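Local coordinates for CLIP-associating protein 2 (Mus musculus, PDB 3WOZ) that probably binds tubulin through its TOG domains and so helps to regulate microtubule dynamics, at residues L92-G97 / M129-D134. Sequence-based numbering, arbitrary orientation.
Sequences LLKKMG and MRFTVD
Leu93 and Lys94, neighbours near the C-terminal end of helix 85-96, receive the ring of Phe131, which reaches across from the last turn of helix 121-133. The backbones stay well apart, the CA atoms of Leu93 and Phe131 lying 9.8 Å from each other, and side chains span the gap. Leu93, a buried residue whose CB points toward the other helix, meets one flank of the ring: its CB lies 4.1 Å from Phe131 CE2, and its CD1 lies equally close to Phe131 CD2. The two side chains run past one another in opposite directions, so CB and one methyl each meet a different carbon on the same side of the ring. Lys94 comes next and touches another part of the ring. Its CG sits at the ring edge, near the ring plane, 3.9 Å from Phe131 CZ, and the extended chain continues along that rim until CE is 4.0 Å from the same CZ. Lysine suits this partly exposed place because its methylenes pack against the aromatic edge while NZ travels on to a hydrogen bond with Gln137 OE1. On the facing helix, Phe131 turns CG anti to its own N (chi1 -166°), which carries the ring across the gap, its CD2-CE2 side to Leu93 and its CZ end to Lys94; Ile147 of helix 141-155 also touches it. With an alanine here in place of the ring, a gap would probably open between the helices, and Leu93 and the Lys94 methylenes would lose their apolar partner. In this HEAT-repeat array of paired helices, the contact joins two helices separated in sequence by helix 102-118. No hydrogen bond crosses between the segments, so their cohesion here rests on van der Waals packing and the burial of hydrocarbon, with the ammonium group directed to a polar partner elsewhere.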
ATOM      1  N   LEU A  92      -1.521   1.874   4.621  1.00 36.97           N
ATOM      2  CA  LEU A  92      -2.215   0.588   4.651  1.00 37.05           C
ATOM      3  C   LEU A  92      -1.236  -0.570   4.827  1.00 37.42           C
ATOM      4  O   LEU A  92      -1.533  -1.535   5.534  1.00 37.12           O
ATOM      5  CB  LEU A  92      -3.067   0.383   3.397  1.00 36.40           C
ATOM      6  CG  LEU A  92      -4.428   1.072   3.286  1.00 36.28           C
ATOM      7  CD1 LEU A  92      -5.044   0.738   1.931  1.00 35.79           C
ATOM      8  CD2 LEU A  92      -5.381   0.667   4.430  1.00 35.53           C
ATOM      9  N   LEU A  93      -0.065  -0.465   4.199  1.00 38.08           N
ATOM     10  CA  LEU A  93       0.958  -1.506   4.331  1.00 39.05           C
ATOM     11  C   LEU A  93       1.561  -1.535   5.736  1.00 39.61           C
ATOM     12  O   LEU A  93       1.855  -2.609   6.268  1.00 39.65           O
ATOM     13  CB  LEU A  93       2.048  -1.358   3.269  1.00 39.04           C
ATOM     14  CG  LEU A  93       1.632  -1.705   1.837  1.00 39.21           C
ATOM     15  CD1 LEU A  93       2.677  -1.185   0.864  1.00 39.53           C
ATOM     16  CD2 LEU A  93       1.423  -3.207   1.661  1.00 38.58           C
ATOM     17  N   LYS A  94       1.728  -0.360   6.333  1.00 40.25           N
ATOM     18  CA  LYS A  94       2.159  -0.266   7.726  1.00 41.41           C
ATOM     19  C   LYS A  94       1.129  -0.908   8.665  1.00 41.67           C
ATOM     20  O   LYS A  94       1.493  -1.678   9.554  1.00 41.83           O
ATOM     21  CB  LYS A  94       2.424   1.189   8.118  1.00 41.67           C
ATOM     22  CG  LYS A  94       3.684   1.773   7.494  1.00 42.84           C
ATOM     23  CD  LYS A  94       3.908   3.204   7.948  1.00 44.64           C
ATOM     24  CE  LYS A  94       5.374   3.599   7.777  1.00 46.40           C
ATOM     25  NZ  LYS A  94       5.594   5.062   7.988  1.00 47.86           N
ATOM     26  N   LYS A  95      -0.149  -0.609   8.443  1.00 41.99           N
ATOM     27  CA  LYS A  95      -1.238  -1.219   9.216  1.00 42.49           C
ATOM     28  C   LYS A  95      -1.297  -2.730   9.023  1.00 42.81           C
ATOM     29  O   LYS A  95      -1.485  -3.475   9.983  1.00 42.89           O
ATOM     30  CB  LYS A  95      -2.588  -0.583   8.871  1.00 42.44           C
ATOM     31  CG  LYS A  95      -2.765   0.826   9.410  1.00 42.68           C
ATOM     32  CD  LYS A  95      -2.596   0.858  10.919  1.00 43.67           C
ATOM     33  CE  LYS A  95      -1.953   2.144  11.362  1.00 44.45           C
ATOM     34  NZ  LYS A  95      -2.138   2.333  12.817  1.00 47.22           N
HETATM   35  N   MSE A  96      -1.111  -3.169   7.781  1.00 43.35           N
HETATM   36  CA  MSE A  96      -1.077  -4.590   7.442  1.00 44.06           C
HETATM   37  C   MSE A  96       0.091  -5.310   8.120  1.00 43.88           C
HETATM   38  O   MSE A  96       0.015  -6.507   8.388  1.00 43.77           O
HETATM   39  CB  MSE A  96      -1.009  -4.778   5.921  1.00 44.33           C
HETATM   40  CG  MSE A  96      -1.329  -6.187   5.439  1.00 47.35           C
HETATM   41 SE   MSE A  96      -3.200  -6.692   5.759  1.00 55.39          SE
HETATM   42  CE  MSE A  96      -2.943  -8.616   5.951  1.00 52.82           C
ATOM     43  N   GLY A  97       1.165  -4.573   8.393  1.00 44.02           N
ATOM     44  CA  GLY A  97       2.343  -5.135   9.048  1.00 43.72           C
ATOM     45  C   GLY A  97       2.376  -4.915  10.550  1.00 43.75           C
ATOM     46  O   GLY A  97       3.340  -5.304  11.212  1.00 43.93           O
HETATM   47  N   MSE A 129       8.510   0.864  -4.824  1.00 51.01           N
HETATM   48  CA  MSE A 129       9.968   0.839  -4.913  1.00 52.53           C
HETATM   49  C   MSE A 129      10.602   1.816  -3.919  1.00 53.11           C
HETATM   50  O   MSE A 129      11.513   1.443  -3.184  1.00 53.25           O
HETATM   51  CB  MSE A 129      10.448   1.086  -6.346  1.00 52.87           C
HETATM   52  CG  MSE A 129      10.100  -0.028  -7.337  1.00 53.85           C
HETATM   53 SE   MSE A 129      10.659  -1.839  -6.841  1.00 58.89          SE
HETATM   54  CE  MSE A 129       9.019  -2.473  -5.987  1.00 57.33           C
ATOM     55  N   ARG A 130      10.094   3.046  -3.883  1.00 54.06           N
ATOM     56  CA  ARG A 130      10.545   4.052  -2.915  1.00 55.18           C
ATOM     57  C   ARG A 130      10.291   3.633  -1.463  1.00 55.64           C
ATOM     58  O   ARG A 130      11.141   3.851  -0.598  1.00 55.62           O
ATOM     59  CB  ARG A 130       9.900   5.416  -3.196  1.00 55.20           C
ATOM     60  CG  ARG A 130      10.502   6.162  -4.390  1.00 56.53           C
ATOM     61  CD  ARG A 130       9.834   7.522  -4.623  1.00 58.30           C
ATOM     62  NE  ARG A 130       8.446   7.392  -5.069  1.00 58.96           N
ATOM     63  CZ  ARG A 130       8.069   7.219  -6.335  1.00 60.10           C
ATOM     64  NH1 ARG A 130       8.972   7.152  -7.308  1.00 60.24           N
ATOM     65  NH2 ARG A 130       6.779   7.106  -6.631  1.00 60.37           N
ATOM     66  N   PHE A 131       9.133   3.026  -1.201  1.00 56.15           N
ATOM     67  CA  PHE A 131       8.780   2.590   0.152  1.00 56.83           C
ATOM     68  C   PHE A 131       9.701   1.478   0.661  1.00 57.61           C
ATOM     69  O   PHE A 131      10.066   1.462   1.835  1.00 57.65           O
ATOM     70  CB  PHE A 131       7.313   2.151   0.217  1.00 56.49           C
ATOM     71  CG  PHE A 131       6.771   2.014   1.619  1.00 55.63           C
ATOM     72  CD1 PHE A 131       6.952   3.027   2.558  1.00 54.64           C
ATOM     73  CD2 PHE A 131       6.046   0.885   1.987  1.00 55.01           C
ATOM     74  CE1 PHE A 131       6.440   2.907   3.847  1.00 54.17           C
ATOM     75  CE2 PHE A 131       5.525   0.758   3.274  1.00 54.45           C
ATOM     76  CZ  PHE A 131       5.726   1.770   4.206  1.00 54.61           C
ATOM     77  N   THR A 132      10.074   0.565  -0.232  1.00 58.74           N
ATOM     78  CA  THR A 132      10.989  -0.529   0.089  1.00 60.10           C
ATOM     79  C   THR A 132      12.346  -0.007   0.579  1.00 61.14           C
ATOM     80  O   THR A 132      12.914  -0.544   1.532  1.00 61.14           O
ATOM     81  CB  THR A 132      11.173  -1.469  -1.124  1.00 60.07           C
ATOM     82  OG1 THR A 132       9.906  -2.036  -1.482  1.00 60.36           O
ATOM     83  CG2 THR A 132      12.156  -2.599  -0.814  1.00 59.95           C
ATOM     84  N   VAL A 133      12.844   1.049  -0.062  1.00 62.39           N
ATOM     85  CA  VAL A 133      14.135   1.635   0.300  1.00 63.73           C
ATOM     86  C   VAL A 133      14.022   2.735   1.363  1.00 64.69           C
ATOM     87  O   VAL A 133      15.029   3.115   1.966  1.00 64.88           O
ATOM     88  CB  VAL A 133      14.907   2.181  -0.943  1.00 63.58           C
ATOM     89  CG1 VAL A 133      14.846   1.188  -2.089  1.00 63.77           C
ATOM     90  CG2 VAL A 133      14.368   3.540  -1.384  1.00 63.63           C
ATOM     91  N   ASP A 134      12.800   3.225   1.592  1.00 65.76           N
ATOM     92  CA  ASP A 134      12.561   4.398   2.442  1.00 66.88           C
ATOM     93  C   ASP A 134      13.448   4.402   3.686  1.00 67.46           C
ATOM     94  O   ASP A 134      13.388   3.488   4.516  1.00 67.49           O
ATOM     95  CB  ASP A 134      11.079   4.516   2.820  1.00 67.00           C
ATOM     96  CG  ASP A 134      10.656   5.953   3.101  1.00 67.81           C
ATOM     97  OD1 ASP A 134      11.308   6.629   3.932  1.00 68.47           O
ATOM     98  OD2 ASP A 134       9.655   6.404   2.498  1.00 68.56           O
TER